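Local atomic coordinates of WZI (Escherichia coli, PDB entry 2YNK), a protein that is an outer-membrane beta-barrel lectin that binds carbohydrate and underpins assembly of the group 1 capsule. Residues R57-Q60 with R61-A64; L160-G163 with D164-P168; M174-A177 with E178-A181; T332-N335 with M336-N340. All coordinates share one frame; numbering follows the deposited sequence.

Interaction 1: R57-Q60 with R61-A64; sequences RINQ and RLSA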
loop_
_atom_site.group_PDB
_atom_site.type_symbol
_atom_site.label_atom_id
_atom_site.label_comp_id
_atom_site.label_asym_id
_atom_site.label_seq_id
_atom_site.Cartn_x
_atom_site.Cartn_y
_atom_site.Cartn_z
ATOM N N ARG A 57 7.499 18.739 -7.387
ATOM C CA ARG A 57 7.937 17.725 -6.423
ATOM C C ARG A 57 7.859 16.318 -7.002
ATOM O O ARG A 57 8.708 15.487 -6.701
ATOM C CB ARG A 57 7.110 17.836 -5.132
ATOM C CG ARG A 57 7.944 18.002 -3.868
ATOM C CD ARG A 57 7.359 19.045 -2.926
ATOM N NE ARG A 57 5.997 18.721 -2.505
ATOM C CZ ARG A 57 5.209 19.531 -1.792
ATOM N NH1 ARG A 57 5.631 20.732 -1.398
ATOM N NH2 ARG A 57 3.982 19.131 -1.460
ATOM N N ILE A 58 6.871 16.051 -7.852
ATOM C CA ILE A 58 6.697 14.699 -8.415
ATOM C C ILE A 58 7.965 14.119 -9.051
ATOM O O ILE A 58 8.416 13.048 -8.660
ATOM C CB ILE A 58 5.552 14.629 -9.440
ATOM C CG1 ILE A 58 4.216 15.078 -8.815
ATOM C CG2 ILE A 58 5.432 13.222 -10.018
ATOM C CD1 ILE A 58 3.890 14.514 -7.451
ATOM N N ASN A 59 8.542 14.810 -10.023
ATOM C CA ASN A 59 9.774 14.321 -10.666
ATOM C C ASN A 59 10.990 14.357 -9.735
ATOM O O ASN A 59 11.879 13.504 -9.826
ATOM C CB ASN A 59 10.067 15.104 -11.959
ATOM C CG ASN A 59 9.279 14.579 -13.149
ATOM O OD1 ASN A 59 8.932 13.392 -13.207
ATOM N ND2 ASN A 59 9.002 15.456 -14.111
ATOM N N GLN A 60 11.029 15.341 -8.844
ATOM C CA GLN A 60 12.090 15.415 -7.862
ATOM C C GLN A 60 12.094 14.135 -7.017
ATOM O O GLN A 60 13.160 13.568 -6.738
ATOM C CB GLN A 60 11.922 16.636 -6.962
ATOM C CG GLN A 60 13.103 16.842 -6.023
ATOM C CD GLN A 60 12.895 17.937 -4.992
ATOM O OE1 GLN A 60 11.838 18.565 -4.924
ATOM N NE2 GLN A 60 13.919 18.165 -4.170
ATOM N N ARG A 61 10.902 13.681 -6.626
ATOM C CA ARG A 61 10.784 12.498 -5.796
ATOM C C ARG A 61 11.208 11.250 -6.566
ATOM O O ARG A 61 12.024 10.475 -6.071
ATOM C CB ARG A 61 9.358 12.354 -5.247
ATOM C CG ARG A 61 9.176 11.261 -4.198
ATOM C CD ARG A 61 10.056 11.461 -2.972
ATOM N NE ARG A 61 9.923 10.347 -2.025
ATOM C CZ ARG A 61 10.760 10.084 -1.023
ATOM N NH1 ARG A 61 11.819 10.841 -0.787
ATOM N NH2 ARG A 61 10.532 9.041 -0.241
ATOM N N LEU A 62 10.680 11.070 -7.777
ATOM C CA LEU A 62 11.042 9.918 -8.612
ATOM C C LEU A 62 12.547 9.872 -8.899
ATOM O O LEU A 62 13.105 8.796 -9.086
ATOM C CB LEU A 62 10.269 9.929 -9.927
ATOM C CG LEU A 62 8.738 9.850 -9.871
ATOM C CD1 LEU A 62 8.119 10.301 -11.192
ATOM C CD2 LEU A 62 8.289 8.445 -9.518
ATOM N N SER A 63 13.199 11.035 -8.943
ATOM C CA SER A 63 14.664 11.096 -9.032
ATOM C C SER A 63 15.305 10.600 -7.755
ATOM O O SER A 63 16.311 9.910 -7.800
ATOM C CB SER A 63 15.150 12.518 -9.293
ATOM O OG SER A 63 14.945 12.869 -10.641
ATOM N N ALA A 64 14.737 10.983 -6.620
ATOM C CA ALA A 64 15.216 10.513 -5.321
ATOM C C ALA A 64 15.058 8.990 -5.212
ATOM O O ALA A 64 16.019 8.269 -4.978
ATOM C CB ALA A 64 14.456 11.209 -4.200
#

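Interaction 2: L160-G163 with D164-P168; sequences LIRG and DAMRP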
loop_
_atom_site.group_PDB
_atom_site.type_symbol
_atom_site.label_atom_id
_atom_site.label_comp_id
_atom_site.label_asym_id
_atom_site.label_seq_id
_atom_site.Cartn_x
_atom_site.Cartn_y
_atom_site.Cartn_z
ATOM N N LEU A 160 -7.803 -4.180 2.365
ATOM C CA LEU A 160 -8.453 -5.348 2.948
ATOM C C LEU A 160 -8.047 -6.650 2.269
ATOM O O LEU A 160 -8.377 -7.734 2.776
ATOM C CB LEU A 160 -9.976 -5.222 2.868
ATOM C CG LEU A 160 -10.640 -4.039 3.571
ATOM C CD1 LEU A 160 -12.128 -4.027 3.228
ATOM C CD2 LEU A 160 -10.423 -4.078 5.074
ATOM N N ILE A 161 -7.340 -6.558 1.141
ATOM C CA ILE A 161 -7.048 -7.739 0.320
ATOM C C ILE A 161 -5.570 -7.957 0.026
ATOM O O ILE A 161 -5.099 -9.080 0.095
ATOM C CB ILE A 161 -7.822 -7.696 -1.013
ATOM C CG1 ILE A 161 -7.645 -9.022 -1.766
ATOM C CG2 ILE A 161 -7.393 -6.491 -1.852
ATOM C CD1 ILE A 161 -8.802 -9.384 -2.674
ATOM N N ARG A 162 -4.852 -6.898 -0.338
ATOM C CA ARG A 162 -3.413 -6.980 -0.525
ATOM C C ARG A 162 -2.768 -5.660 -0.162
ATOM O O ARG A 162 -2.802 -4.694 -0.933
ATOM C CB ARG A 162 -3.038 -7.383 -1.951
ATOM C CG ARG A 162 -3.091 -8.889 -2.207
ATOM C CD ARG A 162 -2.029 -9.686 -1.446
ATOM N NE ARG A 162 -0.670 -9.289 -1.820
ATOM C CZ ARG A 162 0.128 -8.504 -1.100
ATOM N NH1 ARG A 162 -0.247 -8.017 0.089
ATOM N NH2 ARG A 162 1.329 -8.195 -1.578
ATOM N N GLY A 163 -2.179 -5.639 1.029
ATOM C CA GLY A 163 -1.484 -4.481 1.523
ATOM C C GLY A 163 0.005 -4.704 1.678
ATOM O O GLY A 163 0.626 -5.478 0.949
ATOM N N ASP A 164 0.522 -4.072 2.722
ATOM C CA ASP A 164 1.882 -3.596 2.829
ATOM C C ASP A 164 2.534 -3.984 4.136
ATOM O O ASP A 164 3.680 -3.608 4.370
ATOM C CB ASP A 164 1.747 -2.079 2.889
ATOM C CG ASP A 164 2.855 -1.364 2.234
ATOM O OD1 ASP A 164 3.498 -1.938 1.333
ATOM O OD2 ASP A 164 3.050 -0.200 2.608
ATOM N N ALA A 165 1.793 -4.709 4.986
ATOM C CA ALA A 165 2.057 -4.813 6.414
ATOM C C ALA A 165 2.660 -6.170 6.744
ATOM O O ALA A 165 2.126 -6.928 7.565
ATOM C CB ALA A 165 0.750 -4.615 7.171
HETATM N N MSE A 166 3.772 -6.470 6.085
HETATM C CA MSE A 166 4.233 -7.846 5.895
HETATM C C MSE A 166 5.374 -7.782 4.928
HETATM O O MSE A 166 5.523 -6.804 4.200
HETATM C CB MSE A 166 3.123 -8.665 5.241
HETATM C CG MSE A 166 2.399 -7.734 4.250
HETATM SE SE MSE A 166 2.210 -8.596 2.523
HETATM C CE MSE A 166 3.895 -7.950 1.730
ATOM N N ARG A 167 6.188 -8.826 4.887
ATOM C CA ARG A 167 7.358 -8.811 4.031
ATOM C C ARG A 167 6.916 -9.154 2.627
ATOM O O ARG A 167 6.146 -10.105 2.447
ATOM C CB ARG A 167 8.421 -9.787 4.529
ATOM C CG ARG A 167 8.846 -9.484 5.948
ATOM C CD ARG A 167 9.962 -10.392 6.426
ATOM N NE ARG A 167 11.207 -9.650 6.495
ATOM C CZ ARG A 167 11.761 -9.191 7.605
ATOM N NH1 ARG A 167 11.228 -9.419 8.795
ATOM N NH2 ARG A 167 12.886 -8.512 7.522
ATOM N N PRO A 168 7.386 -8.380 1.630
ATOM C CA PRO A 168 6.974 -8.622 0.256
ATOM C C PRO A 168 7.419 -10.009 -0.199
ATOM O O PRO A 168 8.460 -10.503 0.259
ATOM C CB PRO A 168 7.680 -7.513 -0.532
ATOM C CG PRO A 168 8.841 -7.117 0.316
ATOM C CD PRO A 168 8.394 -7.308 1.728
#

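Interaction 3: M174-A177 with E178-A181; sequences MQRA and EQAA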
loop_
_atom_site.group_PDB
_atom_site.type_symbol
_atom_site.label_atom_id
_atom_site.label_comp_id
_atom_site.label_asym_id
_atom_site.label_seq_id
_atom_site.Cartn_x
_atom_site.Cartn_y
_atom_site.Cartn_z
HETATM N N MSE A 174 2.728 -8.296 -13.366
HETATM C CA MSE A 174 2.493 -7.761 -14.697
HETATM C C MSE A 174 1.456 -6.678 -14.663
HETATM O O MSE A 174 0.477 -6.782 -13.928
HETATM C CB MSE A 174 2.099 -8.877 -15.654
HETATM C CG MSE A 174 2.835 -8.676 -16.977
HETATM SE SE MSE A 174 2.310 -10.034 -18.308
HETATM C CE MSE A 174 1.774 -8.872 -19.810
ATOM N N GLN A 175 1.679 -5.644 -15.481
ATOM C CA GLN A 175 0.889 -4.402 -15.490
ATOM C C GLN A 175 0.915 -3.693 -16.838
ATOM O O GLN A 175 1.838 -3.889 -17.617
ATOM C CB GLN A 175 1.501 -3.408 -14.519
ATOM C CG GLN A 175 1.117 -3.621 -13.091
ATOM C CD GLN A 175 1.671 -2.555 -12.189
ATOM O OE1 GLN A 175 1.439 -2.590 -10.981
ATOM N NE2 GLN A 175 2.402 -1.596 -12.761
ATOM N N ARG A 176 -0.050 -2.810 -17.077
ATOM C CA ARG A 176 0.080 -1.869 -18.187
ATOM C C ARG A 176 1.134 -0.834 -17.825
ATOM O O ARG A 176 1.302 -0.509 -16.651
ATOM C CB ARG A 176 -1.235 -1.144 -18.479
ATOM C CG ARG A 176 -2.380 -2.041 -18.914
ATOM C CD ARG A 176 -3.579 -1.199 -19.321
ATOM N NE ARG A 176 -3.467 -0.694 -20.692
ATOM C CZ ARG A 176 -4.255 0.238 -21.225
ATOM N NH1 ARG A 176 -5.217 0.818 -20.518
ATOM N NH2 ARG A 176 -4.063 0.610 -22.481
ATOM N N ALA A 177 1.843 -0.315 -18.826
ATOM C CA ALA A 177 2.753 0.816 -18.607
ATOM C C ALA A 177 1.921 2.087 -18.661
ATOM O O ALA A 177 1.626 2.677 -17.626
ATOM C CB ALA A 177 3.871 0.833 -19.635
ATOM N N GLU A 178 1.516 2.493 -19.864
ATOM C CA GLU A 178 0.544 3.576 -20.013
ATOM C C GLU A 178 -0.850 2.984 -19.937
ATOM O O GLU A 178 -1.081 1.881 -20.437
ATOM C CB GLU A 178 0.732 4.315 -21.331
ATOM C CG GLU A 178 1.773 5.414 -21.258
ATOM C CD GLU A 178 1.859 6.215 -22.542
ATOM O OE1 GLU A 178 0.811 6.698 -23.028
ATOM O OE2 GLU A 178 2.979 6.367 -23.066
ATOM N N GLN A 179 -1.771 3.723 -19.323
ATOM C CA GLN A 179 -3.089 3.205 -18.989
ATOM C C GLN A 179 -4.203 4.026 -19.637
ATOM O O GLN A 179 -5.219 4.314 -19.002
ATOM C CB GLN A 179 -3.245 3.172 -17.458
ATOM C CG GLN A 179 -2.407 2.087 -16.784
ATOM C CD GLN A 179 -2.013 2.426 -15.365
ATOM O OE1 GLN A 179 -2.867 2.607 -14.494
ATOM N NE2 GLN A 179 -0.709 2.503 -15.121
ATOM N N ALA A 180 -4.021 4.377 -20.912
ATOM C CA ALA A 180 -5.021 5.155 -21.661
ATOM C C ALA A 180 -6.307 4.366 -21.874
ATOM O O ALA A 180 -6.344 3.161 -21.653
ATOM C CB ALA A 180 -4.455 5.600 -23.001
ATOM N N ALA A 181 -7.367 5.051 -22.294
ATOM C CA ALA A 181 -8.653 4.399 -22.565
ATOM C C ALA A 181 -8.591 3.565 -23.847
ATOM O O ALA A 181 -7.751 3.814 -24.708
ATOM C CB ALA A 181 -9.760 5.431 -22.654
#

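Interaction 4: T332-N335 with M336-N340; sequences TRTN and MSRTN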
loop_
_atom_site.group_PDB
_atom_site.type_symbol
_atom_site.label_atom_id
_atom_site.label_comp_id
_atom_site.label_asym_id
_atom_site.label_seq_id
_atom_site.Cartn_x
_atom_site.Cartn_y
_atom_site.Cartn_z
ATOM N N THR A 332 -12.855 -5.504 9.889
ATOM C CA THR A 332 -12.373 -6.787 9.381
ATOM C C THR A 332 -12.992 -7.985 10.115
ATOM O O THR A 332 -12.450 -9.095 10.090
ATOM C CB THR A 332 -10.836 -6.853 9.398
ATOM O OG1 THR A 332 -10.365 -6.718 10.744
ATOM C CG2 THR A 332 -10.260 -5.737 8.527
ATOM N N ARG A 333 -14.135 -7.767 10.752
ATOM C CA ARG A 333 -14.986 -8.877 11.158
ATOM C C ARG A 333 -15.741 -9.389 9.932
ATOM O O ARG A 333 -15.646 -8.809 8.848
ATOM C CB ARG A 333 -15.981 -8.432 12.232
ATOM C CG ARG A 333 -15.331 -7.955 13.522
ATOM C CD ARG A 333 -16.362 -7.442 14.509
ATOM N NE ARG A 333 -16.906 -6.155 14.091
ATOM C CZ ARG A 333 -17.895 -5.522 14.714
ATOM N NH1 ARG A 333 -18.466 -6.047 15.795
ATOM N NH2 ARG A 333 -18.318 -4.354 14.248
ATOM N N THR A 334 -16.488 -10.476 10.103
ATOM C CA THR A 334 -17.368 -10.964 9.048
ATOM C C THR A 334 -18.762 -10.366 9.224
ATOM O O THR A 334 -19.447 -10.621 10.228
ATOM C CB THR A 334 -17.418 -12.493 9.016
ATOM O OG1 THR A 334 -16.229 -12.977 8.379
ATOM C CG2 THR A 334 -18.635 -12.976 8.237
ATOM N N ASN A 335 -19.159 -9.558 8.242
ATOM C CA ASN A 335 -20.398 -8.797 8.296
ATOM C C ASN A 335 -20.547 -8.012 9.596
ATOM O O ASN A 335 -21.622 -7.970 10.180
ATOM C CB ASN A 335 -21.600 -9.720 8.095
ATOM C CG ASN A 335 -21.529 -10.497 6.797
ATOM O OD1 ASN A 335 -21.052 -9.989 5.778
ATOM N ND2 ASN A 335 -22.018 -11.731 6.823
HETATM N N MSE A 336 -19.456 -7.400 10.047
HETATM C CA MSE A 336 -19.481 -6.514 11.208
HETATM C C MSE A 336 -20.131 -7.132 12.416
HETATM O O MSE A 336 -20.829 -6.453 13.159
HETATM C CB MSE A 336 -20.228 -5.234 10.846
HETATM C CG MSE A 336 -19.846 -4.697 9.475
HETATM SE SE MSE A 336 -20.441 -2.823 9.325
HETATM C CE MSE A 336 -22.106 -3.169 8.313
ATOM N N SER A 337 -19.907 -8.423 12.632
ATOM C CA SER A 337 -20.486 -9.107 13.780
ATOM C C SER A 337 -19.738 -10.390 14.102
ATOM O O SER A 337 -19.175 -10.537 15.187
ATOM C CB SER A 337 -21.955 -9.425 13.511
ATOM O OG SER A 337 -22.094 -10.186 12.322
ATOM N N ARG A 338 -19.737 -11.313 13.146
ATOM C CA ARG A 338 -19.152 -12.644 13.334
ATOM C C ARG A 338 -17.628 -12.545 13.375
ATOM O O ARG A 338 -17.030 -11.790 12.603
ATOM C CB ARG A 338 -19.631 -13.565 12.203
ATOM C CG ARG A 338 -18.947 -14.913 12.057
ATOM C CD ARG A 338 -19.574 -15.655 10.882
ATOM N NE ARG A 338 -18.785 -16.795 10.415
ATOM C CZ ARG A 338 -19.004 -17.456 9.273
ATOM N NH1 ARG A 338 -19.993 -17.102 8.449
ATOM N NH2 ARG A 338 -18.220 -18.478 8.945
ATOM N N THR A 339 -17.008 -13.288 14.292
ATOM C CA THR A 339 -15.549 -13.306 14.410
ATOM C C THR A 339 -14.991 -14.700 14.154
ATOM O O THR A 339 -15.735 -15.656 13.940
ATOM C CB THR A 339 -15.065 -12.821 15.795
ATOM O OG1 THR A 339 -15.124 -13.898 16.736
ATOM C CG2 THR A 339 -15.912 -11.661 16.299
ATOM N N ASN A 340 -13.668 -14.788 14.172
ATOM C CA ASN A 340 -12.934 -16.042 14.009
ATOM C C ASN A 340 -13.061 -16.677 12.620
ATOM O O ASN A 340 -12.881 -17.884 12.468
ATOM C CB ASN A 340 -13.322 -17.046 15.118
ATOM C CG ASN A 340 -12.114 -17.688 15.786
ATOM O OD1 ASN A 340 -11.010 -17.139 15.780
ATOM N ND2 ASN A 340 -12.330 -18.849 16.389
#

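Interaction 1: R57-Q60 with R61-A64
Helix 49-65, the last helix before the first strand of the barrel (69-76), shows in its closing turns how an amphipathic helix shares out its faces through i to i+4 pairs, with Ile58 beside Leu62 on the buried side and the Ser63 hydroxyl on the backbone carbonyl of Asn59. The backbone ladder is regular: Arg61 N, Leu62 N, Ser63 N and Ala64 N donate to the carbonyls of Arg57, Ile58, Asn59 and Gln60. The bond from Leu62 N to Ile58 O, 3.1 Å long, is the straightest of the four at 172°. On the buried face Ile58 and Leu62 run side by side and point the same way, meeting where Ile58 CG2 lies 4.1 Å from Leu62 CD1. Ile58 CG2 is anti to the backbone N, with CG1 beside that nitrogen (chi1 -58°). Both residues pack on helix 8-19, and Ile58 also reaches Ile37 and Leu41 of helix 34-42, so the pair lies in a largely apolar interface with these two helices. Polar groups lie on the flanks. Asn59 brings OD1 obliquely into van der Waals contact with Leu62 CD1, 3.8 Å away. Arg61 turns its polar end away from the 57-60 turn to salt bridges with Asp7 and with Glu451 on the last barrel strand, tying the helix to the barrel wall, whereas Arg57 pairs with Asp13. On the exposed side Ser63 folds its hydroxyl back over the preceding turn, where OG adds a weak 3.2 Å bond to Asn59 O, the carbonyl that already receives Ser63 N at 2.9 Å.

Interaction 2: L160-G163 with D164-P168
Arg162 and Met166 meet inside the barrel, in a buried part of the loop between strands 151-152 and 170-176, where a charged group and a selenomethionine side chain pack together in the barrel interior. The van der Waals part of the contact is a crossing at about a right angle: the selenium of Met166 approaches the guanidinium obliquely and lies 3.5 Å from Arg162 NH1. It gets there because CG sits between the backbone N and the carbonyl carbon (chi1 36°) and the chain bends twice more beyond it. The same selenium is 3.8 Å from Gly163 O. Hydrogen bonding accounts for the pose of the arginine. Its chain curls back at chi2 and chi3 until NH1 donates to Gly163 O over 2.8 Å, a bent bond of 138° whose acceptor lies 28° out of the guanidinium plane. NH1 also binds Leu359 O and NH2 binds Gln150 OE1, so three acceptors fix the rotation of the buried cation. Asp164 starts away from the 160-163 segment, and its OD2 accepts from Gly87 N. A further weak backbone bond, 3.3 Å from Met166 N to Asp164 O, spans Ala165.

Interaction 3: M174-A177 with E178-A181
Arg176 extends its side chain along the backbone of Glu178, Gln179 and Ala180 and presents two different aspects of its guanidinium to them. One face lies against the peptide: Glu178 O is 3.4 Å from the guanidinium plane, offset toward the rim, and Gln179 CA covers the same face. The edge does the bonding. Arg176 NH1 donates to Ala180 O over 2.8 Å at 160°, with the acceptor close to the guanidinium plane and the donor in the carbonyl plane. A nearly straight chain with one bend at chi3 (82°) carries the group this far. The contact spans the point where barrel strand 170-176 gives way to the loop leading to strand 193-201, and the arginine also fastens that loop to the next strand, since NH1 binds Trp193 O and the cation engages the Trp193 ring in a cation-pi interaction. Gln179 comes alongside the root of the arginine, its CG 3.8 Å from Arg176 CB. Its amide end reaches back to the residue just after the strand, where NE2 makes a weak bond of 3.4 Å to Ala177 O. Glu36 of helix 34-42 receives the backbone N of Gln179, while Glu178 O, which lies against the guanidinium face, accepts from Asn140 ND2.

Interaction 4: T332-N335 with M336-N340
Thr334 and Arg338 pair across a tight reversal of the chain, each bonding the other through backbone N and O: Thr334 N to Arg338 O at 2.9 Å, and Arg338 N to Thr334 O at 3.0 Å. Thr334 O takes a second donor, Ser337 N at 3.3 Å, and the two use it differently. Arg338 N lies in the carbonyl plane, whereas Ser337 N stands 55° above it. Next to this pairing the side chains of Thr334 and Arg338 run side by side. Thr334 CG2 is the branch anti to the backbone N, and the extended arginine (CG to NE) runs past that methyl, which touches it at Arg338 CD, 3.9 Å from Thr334 CG2. Arg333, bent at chi3, lays one guanidinium face over Met336 O, which sits 3.3 Å above the plane, offset toward the rim, and is not a hydrogen-bond partner. The charge is met by a salt bridge from NH2 to Asp331. Just past the apex, Ser337 OG bonds Asn335 O at 3.1 Å, from above the carbonyl plane. Farther out, Asn335 OD1 accepts from Asn306 N, the Met336 side chain packs on Phe308 of barrel strand 306-317, and Arg338 makes a cation-pi contact with Tyr341. Asn335 and Met336 both have left-handed helical backbone angles, which let the chain turn back at once. With Ser337 and Arg338 together facing Thr334, the result is a classic beta bulge beside a tight hairpin-like turn, held by a single antiparallel hydrogen-bonded pair at the surface, within the long loop after barrel strand 322-331.

The four contacts sample one barrel from its interior to its rim. Interaction 2 is buried near the centre of the chain, interaction 1 is partly buried among the N-terminal helices, and interactions 3 and 4 lie at the surface, where strands pass into loops. The chemistry follows: helix ladder and aliphatic packing in 1, a cation held by several acceptors beside selenium in 2, an arginine edge bonded to one backbone carbonyl, with another over its face, in 3, and backbone pairing in 4. Interactions 1 and 4 lie on opposite sides of the chain's centre, with centres about 41 Å apart. Only interactions 2 and 4 touch, through Leu160 CD2 and Thr332 CG2 at 3.8 Å, joining the interior loop to the surface one.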